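Local coordinates for protein 3-chlorocatechol 1,2-dioxygenase (Rhodococcus opacus, PDB 2BOY) that probably cleaves the ring of catechols such as 3-chlorocatechol between the two hydroxyl-bearing carbons, using a ferric ion, in the breakdown of chlorinated aromatic compounds, at residues H193-K198 with S203-L208; T35-S40 with P48-V53; Y78-A83 with Y133-P138. All coordinates share one frame; numbering follows the deposited sequence.

Interaction 1. Residues H193-K198 with S203-L208; sequences HWIIAK and SLTTQL. With FE (Fe (III) ion), chain I; BHO (benzhydroxamic acid), chain J.
His193 faces Gln207 as a non-hydrogen-bonded antiparallel pair, and the two side chains run side by side on one face of the sheet, imidazole and amide planes 45° apart. A chi1 of -75° sets CG of His193 opposite its carbonyl carbon and carries the ring to the ferric ion, which its NE2 binds at 2.2 Å. Gln207 NE2 approaches this ring obliquely, 3.4 Å from His193 CE1. The amide is itself held from outside the hairpin, OE1 by Arg188 NH1 and NE2 by the carbonyl of Ile74, so it behaves as a second-shell group beside the iron ligand. His193 ND1 donates, in the ring plane, to a water 2.8 Å away, and that water donates to Thr206 O; with metal at one nitrogen, water at the other and the ring of Trp125 stacked on it, the imidazole is probably held against rotation.

Trp194 and Thr206 form a hydrogen-bonded pair. Trp194 N reaches Thr206 O at 2.9 Å, and the return bond from Thr206 N to Trp194 O, 3.0 Å, is the straighter, at 164°. On the face away from His193, Leu208 crosses the indole at about a right angle, its CD1 3.5 Å from Trp194 NE1. This is a beta hairpin within the beta core of an intradiol dioxygenase: strand 121-125 pairs antiparallel with the other edge of strand 187-197, and Phe105 and Phe249 pack around Trp194.

Ile195 returns to the His193 face, its CG1 lying 3.6 Å from Thr205 OG1 as the two branched side chains run alongside. Ile196 exchanges two backbone hydrogen bonds with Leu204, and Ile196 CD1 rests 4.1 Å from Leu204 CD2. Ala197 CB meets Ser203 OG, and beyond it a water joins Lys198 N to that same hydroxyl oxygen.

Interaction 2. Residues T35-S40 with P48-V53; sequences TGWLIS and PLFLDV. With LPP (2-(hexadecanoyloxy)-1-[(phosphonooxy)methyl]ethyl hexadecanoate), chain K; BHO (benzhydroxamic acid), chain J.
Trp37 and Phe50 meet in a T-shaped, edge-to-face aromatic contact that joins helix 28-43 to helix 47-54 in the helical N-terminal region. The evidence is direct: the six-membered ring of Trp37 and the ring of Phe50 have centroids 5.1 Å apart and planes at 75°. It is the far corner of the indole that touches, Trp37 CH2 standing 3.5 Å from Phe50 CE2 and set over one face of the phenyl ring, off-centre toward its rim. In both side chains CG stands anti to the backbone N (chi1 -178° for Trp37, 173° for Phe50), which lets the two rings span the distance between backbones that do not themselves touch. The indole is pinned at its other end, where NE1 is hydrogen-bonded to the carbonyl of Pro174. One face of the indole carries an acyl chain of the bound phospholipid: LPP C15 lies 3.3 Å above the plane of the Trp37 ring, while LPP C13 approaches Trp37 CB to 3.6 Å. Replacing Trp37 with an alanine would probably leave the face of Phe50 without its aromatic partner, the Pro174 carbonyl without its donor and the lipid chain without its flat support. The edge of the Phe50 ring meets LPP C21. On adjoining flanks of helix 47-54, Val53 CG2 comes to 3.3 Å of BHO C4, and Leu49 CD1 to 3.5 Å of BHO C5. This short helix thus borders both ligands, and the Trp37-lipid packing belongs to the phospholipid-binding helical region at the dimer interface characteristic of catechol 1,2-dioxygenases.

Interaction 3. Residues Y78-A83 with Y133-P138; sequences YFIPGA and YSFINP. With FE (Fe (III) ion), chain I; BHO (benzhydroxamic acid), chain J.
Tyr78 has the most surface buried here, its ring packed against both Ile136 and the iron ligand Tyr133, which come from the same side of it, while BHO O2 lies on the other. Ile136 lies over one face of the phenol: its CG2 is 3.9 Å from the Tyr78 ring centroid, only 18° off the normal, a CH-pi contact, and its CD1 comes to 3.6 Å of Tyr78 CD1. Tyr133 meets the same ring obliquely, planes 59° apart, with Tyr78 CD2 3.6 Å from Tyr133 CD1. The hydroxyl of Tyr78 is hydrogen-bonded to that of Tyr167, a bond that is likely to hold the ring at its far end, in addition to the packing.

Ile80 makes a second CH-pi contact, its CG2 seated 3.9 Å from the centroid of the Phe135 ring and over its face. The branch reaches there because CG2 of Ile80 is anti to its backbone N (chi1 -56° for CG1).

Tyr133 OH binds the ferric ion at 1.9 Å, and Tyr78 CD2 lies 3.1 Å from BHO O2. Two irregular loops are thus joined by apolar packing beside a mononuclear iron centre with tyrosine and histidine ligands, as in the non-heme ferric site of intradiol ring-cleavage dioxygenases.

In the fold
Interactions 1 and 3 converge on the iron: His193 and Tyr133 are both ligands, with His193 NE2 and Tyr133 OH 3.1 Å apart, and His191 completes the protein's share. Their centres are 16 Å apart, and they also touch where Ile195 CD1 lies 4.0 Å from Phe79 CD1. Interaction 2 stands farther off, its centre about 26 Å from that of interaction 1 and 20 Å from that of interaction 3, yet Leu49 CD1 reaches Tyr78 OH at 3.8 Å. All three border the bound benzhydroxamic acid, interaction 2 at its phenyl ring and interactions 1 and 3 near its hydroxamate end. Interaction 2 alone of the three includes the phospholipid.

Interaction 1. Residues H193-K198 with S203-L208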
# COMPACT_ATOMS: atom_id res chain seq x y z
N HIS A 193 9.06 -25.33 -4.61
CA HIS A 193 8.94 -24.71 -3.24
C HIS A 193 9.07 -25.80 -2.18
O HIS A 193 8.52 -26.87 -2.37
CB HIS A 193 7.55 -24.14 -3.04
CG HIS A 193 7.29 -22.85 -3.77
ND1 HIS A 193 7.66 -21.63 -3.24
CD2 HIS A 193 6.65 -22.57 -4.94
CE1 HIS A 193 7.30 -20.66 -4.07
NE2 HIS A 193 6.70 -21.21 -5.12
N TRP A 194 9.69 -25.52 -1.01
CA TRP A 194 9.83 -26.54 0.01
C TRP A 194 9.68 -25.88 1.39
O TRP A 194 10.20 -24.79 1.60
CB TRP A 194 11.24 -27.13 -0.01
CG TRP A 194 11.65 -27.73 -1.31
CD1 TRP A 194 12.16 -27.07 -2.40
CD2 TRP A 194 11.59 -29.12 -1.67
NE1 TRP A 194 12.40 -27.97 -3.41
CE2 TRP A 194 12.08 -29.23 -2.99
CE3 TRP A 194 11.16 -30.29 -1.01
CZ2 TRP A 194 12.17 -30.45 -3.64
CZ3 TRP A 194 11.25 -31.51 -1.68
CH2 TRP A 194 11.75 -31.58 -2.97
N ILE A 195 8.92 -26.54 2.26
CA ILE A 195 8.96 -26.24 3.71
C ILE A 195 9.39 -27.53 4.36
O ILE A 195 8.75 -28.57 4.15
CB ILE A 195 7.60 -25.73 4.23
CG1 ILE A 195 7.33 -24.31 3.68
CG2 ILE A 195 7.57 -25.69 5.82
CD1 ILE A 195 5.86 -23.84 3.88
N ILE A 196 10.46 -27.47 5.14
CA ILE A 196 11.14 -28.66 5.63
C ILE A 196 11.25 -28.53 7.14
O ILE A 196 11.70 -27.49 7.65
CB ILE A 196 12.54 -28.72 5.00
CG1 ILE A 196 12.39 -28.71 3.44
CG2 ILE A 196 13.33 -29.99 5.46
CD1 ILE A 196 13.71 -28.37 2.74
N ALA A 197 10.84 -29.58 7.85
CA ALA A 197 10.71 -29.47 9.30
C ALA A 197 11.06 -30.79 10.01
O ALA A 197 10.79 -31.87 9.50
CB ALA A 197 9.27 -29.08 9.63
N LYS A 198 11.61 -30.68 11.22
CA LYS A 198 11.79 -31.85 12.06
C LYS A 198 11.88 -31.31 13.50
O LYS A 198 12.56 -30.32 13.74
CB LYS A 198 13.07 -32.60 11.72
CG LYS A 198 13.25 -33.97 12.55
CD LYS A 198 14.59 -34.66 12.19
CE LYS A 198 15.01 -35.78 13.17
NZ LYS A 198 13.98 -36.81 13.34
N SER A 203 13.07 -24.80 11.12
CA SER A 203 12.46 -25.19 9.84
C SER A 203 13.15 -24.44 8.73
O SER A 203 13.69 -23.38 8.99
CB SER A 203 11.00 -24.79 9.88
OG SER A 203 10.36 -25.67 10.77
N LEU A 204 13.10 -24.96 7.50
CA LEU A 204 13.71 -24.27 6.41
C LEU A 204 12.63 -24.07 5.35
O LEU A 204 11.99 -25.03 4.97
CB LEU A 204 14.87 -25.10 5.83
CG LEU A 204 15.43 -24.70 4.46
CD1 LEU A 204 15.95 -23.27 4.49
CD2 LEU A 204 16.53 -25.69 4.01
N THR A 205 12.41 -22.84 4.93
CA THR A 205 11.64 -22.54 3.72
C THR A 205 12.55 -22.14 2.60
O THR A 205 13.34 -21.20 2.73
CB THR A 205 10.65 -21.42 4.03
OG1 THR A 205 9.70 -21.92 4.98
CG2 THR A 205 9.78 -21.06 2.73
N THR A 206 12.39 -22.77 1.43
CA THR A 206 13.30 -22.44 0.36
C THR A 206 12.68 -22.79 -1.01
O THR A 206 11.55 -23.26 -1.08
CB THR A 206 14.68 -23.16 0.61
OG1 THR A 206 15.70 -22.63 -0.26
CG2 THR A 206 14.65 -24.69 0.35
N GLN A 207 13.43 -22.51 -2.06
CA GLN A 207 12.98 -22.77 -3.44
C GLN A 207 14.18 -23.28 -4.19
O GLN A 207 15.30 -22.83 -3.93
CB GLN A 207 12.60 -21.46 -4.11
CG GLN A 207 11.33 -20.85 -3.54
CD GLN A 207 10.75 -19.77 -4.41
OE1 GLN A 207 10.82 -19.83 -5.64
NE2 GLN A 207 10.14 -18.79 -3.77
N LEU A 208 13.96 -24.14 -5.18
CA LEU A 208 15.11 -24.56 -6.01
C LEU A 208 14.76 -24.26 -7.46
O LEU A 208 13.64 -24.49 -7.86
CB LEU A 208 15.39 -26.06 -5.82
CG LEU A 208 15.79 -26.40 -4.36
CD1 LEU A 208 15.85 -27.91 -4.11
CD2 LEU A 208 17.13 -25.74 -3.99
FE FE I . 6.03 -20.30 -6.98
C1 BHO J . 5.57 -16.57 -6.01
C2 BHO J . 6.36 -15.57 -5.26
C3 BHO J . 5.97 -14.23 -5.30
C4 BHO J . 4.85 -13.87 -6.07
C5 BHO J . 4.12 -14.81 -6.77
C6 BHO J . 4.47 -16.16 -6.76
C BHO J . 5.99 -18.00 -5.96
O1 BHO J . 7.14 -18.21 -5.78
N BHO J . 5.21 -19.05 -6.14
O2 BHO J . 4.11 -19.22 -5.59
O HOH W 1 9.16 -21.45 -0.84
O HOH W 2 11.49 -27.81 12.14

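Interaction 2. Residues T35-S40 with P48-V53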
# COMPACT_ATOMS: atom_id res chain seq x y z
N THR A 35 -4.44 5.90 -6.07
CA THR A 35 -5.50 5.63 -5.10
C THR A 35 -6.45 4.53 -5.57
O THR A 35 -6.76 3.60 -4.82
CB THR A 35 -6.28 6.96 -4.77
OG1 THR A 35 -5.37 7.94 -4.24
CG2 THR A 35 -7.31 6.70 -3.62
N GLY A 36 -6.94 4.65 -6.81
CA GLY A 36 -7.79 3.62 -7.37
C GLY A 36 -7.10 2.29 -7.46
O GLY A 36 -7.72 1.26 -7.23
N TRP A 37 -5.81 2.31 -7.77
CA TRP A 37 -5.04 1.06 -7.88
C TRP A 37 -4.92 0.39 -6.52
O TRP A 37 -5.19 -0.80 -6.38
CB TRP A 37 -3.64 1.32 -8.49
CG TRP A 37 -2.85 0.03 -8.65
CD1 TRP A 37 -2.94 -0.88 -9.68
CD2 TRP A 37 -1.93 -0.50 -7.72
NE1 TRP A 37 -2.10 -1.95 -9.44
CE2 TRP A 37 -1.48 -1.75 -8.23
CE3 TRP A 37 -1.44 -0.07 -6.47
CZ2 TRP A 37 -0.54 -2.54 -7.57
CZ3 TRP A 37 -0.51 -0.85 -5.81
CH2 TRP A 37 -0.07 -2.10 -6.36
N LEU A 38 -4.55 1.16 -5.51
CA LEU A 38 -4.45 0.57 -4.17
C LEU A 38 -5.74 -0.06 -3.69
O LEU A 38 -5.75 -1.17 -3.16
CB LEU A 38 -3.95 1.64 -3.19
CG LEU A 38 -2.48 1.99 -3.44
CD1 LEU A 38 -2.19 3.35 -2.81
CD2 LEU A 38 -1.58 0.91 -2.79
N ILE A 39 -6.86 0.62 -3.95
CA ILE A 39 -8.19 0.10 -3.59
C ILE A 39 -8.42 -1.26 -4.29
O ILE A 39 -8.88 -2.20 -3.65
CB ILE A 39 -9.27 1.13 -3.93
CG1 ILE A 39 -9.27 2.27 -2.90
CG2 ILE A 39 -10.67 0.49 -3.97
CD1 ILE A 39 -9.99 3.57 -3.41
N SER A 40 -8.06 -1.34 -5.57
CA SER A 40 -8.25 -2.57 -6.37
C SER A 40 -7.44 -3.78 -5.84
O SER A 40 -7.91 -4.93 -5.85
CB SER A 40 -7.95 -2.29 -7.84
OG SER A 40 -6.56 -2.22 -8.09
N PRO A 48 -1.30 -10.16 -0.36
CA PRO A 48 -0.19 -11.13 -0.23
C PRO A 48 0.63 -11.27 -1.53
O PRO A 48 1.86 -11.26 -1.45
CB PRO A 48 -0.88 -12.42 0.18
CG PRO A 48 -2.22 -12.00 0.81
CD PRO A 48 -2.60 -10.74 0.05
N LEU A 49 -0.03 -11.33 -2.70
CA LEU A 49 0.70 -11.41 -3.95
C LEU A 49 1.58 -10.18 -4.17
O LEU A 49 2.77 -10.30 -4.43
CB LEU A 49 -0.28 -11.61 -5.12
CG LEU A 49 0.31 -11.55 -6.54
CD1 LEU A 49 1.36 -12.64 -6.81
CD2 LEU A 49 -0.87 -11.68 -7.54
N PHE A 50 0.98 -8.99 -4.07
CA PHE A 50 1.73 -7.76 -4.32
C PHE A 50 2.93 -7.66 -3.39
O PHE A 50 4.06 -7.40 -3.84
CB PHE A 50 0.81 -6.55 -4.09
CG PHE A 50 1.53 -5.24 -4.17
CD1 PHE A 50 1.62 -4.42 -3.04
CD2 PHE A 50 2.17 -4.84 -5.32
CE1 PHE A 50 2.28 -3.19 -3.12
CE2 PHE A 50 2.87 -3.63 -5.38
CZ PHE A 50 2.91 -2.82 -4.27
N LEU A 51 2.67 -7.85 -2.09
CA LEU A 51 3.75 -7.70 -1.13
C LEU A 51 4.82 -8.77 -1.34
O LEU A 51 6.02 -8.47 -1.27
CB LEU A 51 3.20 -7.80 0.30
CG LEU A 51 2.20 -6.65 0.59
CD1 LEU A 51 1.51 -6.90 1.94
CD2 LEU A 51 2.88 -5.28 0.54
N ASP A 52 4.37 -10.01 -1.58
CA ASP A 52 5.31 -11.12 -1.78
C ASP A 52 6.14 -10.96 -3.04
O ASP A 52 7.32 -11.36 -3.04
CB ASP A 52 4.60 -12.47 -1.80
CG ASP A 52 4.20 -12.94 -0.42
OD1 ASP A 52 4.49 -12.25 0.60
OD2 ASP A 52 3.56 -13.99 -0.26
N VAL A 53 5.59 -10.34 -4.09
CA VAL A 53 6.38 -10.05 -5.30
C VAL A 53 7.51 -9.04 -5.00
O VAL A 53 8.70 -9.28 -5.30
CB VAL A 53 5.51 -9.56 -6.46
CG1 VAL A 53 6.35 -8.93 -7.60
CG2 VAL A 53 4.73 -10.73 -7.02
C6 LPP K . -2.41 4.84 -15.70
C7 LPP K . -1.76 4.10 -14.52
C8 LPP K . -1.33 5.15 -13.49
O9 LPP K . -2.71 3.16 -13.94
O27 LPP K . 0.10 5.19 -13.32
C11 LPP K . -2.14 1.94 -13.31
O10 LPP K . -2.73 0.87 -13.48
C12 LPP K . -0.87 1.96 -12.46
C13 LPP K . -1.18 2.28 -11.00
C14 LPP K . 0.03 2.81 -10.24
C15 LPP K . -0.04 2.46 -8.76
C16 LPP K . 1.29 2.69 -8.06
C17 LPP K . 1.15 2.72 -6.55
C18 LPP K . 2.33 2.03 -5.88
C19 LPP K . 2.85 2.85 -4.71
C20 LPP K . 4.32 2.51 -4.38
C21 LPP K . 4.45 1.22 -3.59
C29 LPP K . 0.53 6.53 -12.92
O28 LPP K . -0.23 7.47 -13.13
C30 LPP K . 1.90 6.77 -12.31
C31 LPP K . 1.97 6.18 -10.91
C32 LPP K . 2.74 7.07 -9.93
C33 LPP K . 2.68 6.49 -8.53
C34 LPP K . 2.74 7.59 -7.46
C35 LPP K . 2.33 7.03 -6.11
C36 LPP K . 1.94 8.13 -5.13
C37 LPP K . 1.02 7.58 -4.04
C38 LPP K . 1.84 7.02 -2.89
C39 LPP K . 1.19 5.79 -2.27
C40 LPP K . 2.07 5.25 -1.15
C41 LPP K . 1.84 3.76 -0.93
C42 LPP K . 1.73 3.42 0.56
C43 LPP K . 0.97 2.11 0.74
C1 BHO J . 5.57 -16.57 -6.01
C2 BHO J . 6.36 -15.57 -5.26
C3 BHO J . 5.97 -14.23 -5.30
C4 BHO J . 4.85 -13.87 -6.07
C5 BHO J . 4.12 -14.81 -6.77
C6 BHO J . 4.47 -16.16 -6.76
C BHO J . 5.99 -18.00 -5.96
O1 BHO J . 7.14 -18.21 -5.78
N BHO J . 5.21 -19.05 -6.14
O2 BHO J . 4.11 -19.22 -5.59

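Interaction 3. Residues Y78-A83 with Y133-P138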
# COMPACT_ATOMS: atom_id res chain seq x y z
N TYR A 78 1.43 -18.78 -2.50
CA TYR A 78 0.67 -19.90 -3.02
C TYR A 78 0.81 -21.22 -2.28
O TYR A 78 0.39 -22.26 -2.81
CB TYR A 78 1.00 -20.13 -4.52
CG TYR A 78 0.61 -18.96 -5.40
CD1 TYR A 78 -0.37 -18.04 -5.00
CD2 TYR A 78 1.21 -18.80 -6.63
CE1 TYR A 78 -0.73 -16.95 -5.87
CE2 TYR A 78 0.88 -17.74 -7.48
CZ TYR A 78 -0.08 -16.84 -7.10
OH TYR A 78 -0.36 -15.81 -8.00
N PHE A 79 1.37 -21.20 -1.07
CA PHE A 79 1.38 -22.43 -0.27
C PHE A 79 -0.04 -22.76 0.13
O PHE A 79 -0.80 -21.83 0.46
CB PHE A 79 2.19 -22.25 1.03
CG PHE A 79 2.12 -23.43 1.95
CD1 PHE A 79 2.66 -24.67 1.57
CD2 PHE A 79 1.54 -23.31 3.23
CE1 PHE A 79 2.59 -25.76 2.43
CE2 PHE A 79 1.48 -24.42 4.12
CZ PHE A 79 1.99 -25.64 3.72
N ILE A 80 -0.39 -24.05 0.14
CA ILE A 80 -1.65 -24.53 0.67
C ILE A 80 -1.42 -25.73 1.61
O ILE A 80 -0.83 -26.77 1.19
CB ILE A 80 -2.62 -24.94 -0.51
CG1 ILE A 80 -2.85 -23.76 -1.51
CG2 ILE A 80 -3.93 -25.50 0.07
CD1 ILE A 80 -3.92 -22.67 -1.07
N PRO A 81 -1.84 -25.61 2.87
CA PRO A 81 -1.62 -26.67 3.84
C PRO A 81 -2.47 -27.87 3.51
O PRO A 81 -3.45 -27.76 2.75
CB PRO A 81 -2.12 -26.05 5.17
CG PRO A 81 -3.19 -25.07 4.70
CD PRO A 81 -2.52 -24.44 3.48
N GLY A 82 -2.08 -29.01 4.08
CA GLY A 82 -2.87 -30.20 3.92
C GLY A 82 -2.56 -31.11 2.74
O GLY A 82 -3.32 -32.05 2.50
N ALA A 83 -1.47 -30.87 2.02
CA ALA A 83 -1.13 -31.75 0.87
C ALA A 83 -1.03 -33.22 1.29
O ALA A 83 -0.63 -33.51 2.44
CB ALA A 83 0.21 -31.28 0.19
N TYR A 133 -0.78 -23.18 -10.71
CA TYR A 133 -0.84 -23.87 -9.43
C TYR A 133 -2.23 -24.37 -9.10
O TYR A 133 -3.21 -23.68 -9.36
CB TYR A 133 -0.47 -22.89 -8.33
CG TYR A 133 1.03 -22.61 -8.20
CD1 TYR A 133 1.62 -21.54 -8.87
CD2 TYR A 133 1.84 -23.43 -7.39
CE1 TYR A 133 3.00 -21.27 -8.72
CE2 TYR A 133 3.24 -23.13 -7.23
CZ TYR A 133 3.78 -22.06 -7.89
OH TYR A 133 5.11 -21.79 -7.76
N SER A 134 -2.33 -25.54 -8.47
CA SER A 134 -3.59 -25.99 -7.92
C SER A 134 -4.09 -25.02 -6.82
O SER A 134 -3.28 -24.26 -6.21
CB SER A 134 -3.53 -27.47 -7.45
OG SER A 134 -2.67 -27.65 -6.32
N PHE A 135 -5.41 -25.00 -6.66
CA PHE A 135 -6.18 -24.03 -5.83
C PHE A 135 -6.18 -22.62 -6.36
O PHE A 135 -7.25 -22.01 -6.56
CB PHE A 135 -5.77 -24.02 -4.32
CG PHE A 135 -5.89 -25.35 -3.65
CD1 PHE A 135 -7.10 -25.77 -3.12
CD2 PHE A 135 -4.78 -26.21 -3.54
CE1 PHE A 135 -7.25 -27.02 -2.50
CE2 PHE A 135 -4.90 -27.44 -2.92
CZ PHE A 135 -6.15 -27.87 -2.40
N ILE A 136 -4.98 -22.09 -6.59
CA ILE A 136 -4.80 -20.80 -7.18
C ILE A 136 -5.58 -20.69 -8.50
O ILE A 136 -6.37 -19.74 -8.70
CB ILE A 136 -3.32 -20.51 -7.40
CG1 ILE A 136 -2.49 -20.82 -6.12
CG2 ILE A 136 -3.16 -19.04 -7.83
CD1 ILE A 136 -3.12 -20.31 -4.83
N ASN A 137 -5.37 -21.67 -9.37
CA ASN A 137 -6.22 -21.92 -10.54
C ASN A 137 -7.19 -23.04 -10.15
O ASN A 137 -6.81 -24.22 -10.14
CB ASN A 137 -5.36 -22.39 -11.70
CG ASN A 137 -6.19 -22.65 -12.98
OD1 ASN A 137 -5.67 -22.57 -14.10
ND2 ASN A 137 -7.46 -22.95 -12.80
N PRO A 138 -8.44 -22.70 -9.85
CA PRO A 138 -9.36 -23.68 -9.26
C PRO A 138 -9.86 -24.74 -10.26
O PRO A 138 -10.54 -25.68 -9.87
CB PRO A 138 -10.52 -22.82 -8.77
CG PRO A 138 -10.57 -21.73 -9.75
CD PRO A 138 -9.09 -21.41 -10.08
FE FE I . 6.03 -20.30 -6.98
C1 BHO J . 5.57 -16.57 -6.01
C2 BHO J . 6.36 -15.57 -5.26
C3 BHO J . 5.97 -14.23 -5.30
C4 BHO J . 4.85 -13.87 -6.07
C5 BHO J . 4.12 -14.81 -6.77
C6 BHO J . 4.47 -16.16 -6.76
C BHO J . 5.99 -18.00 -5.96
O1 BHO J . 7.14 -18.21 -5.78
N BHO J . 5.21 -19.05 -6.14
O2 BHO J . 4.11 -19.22 -5.59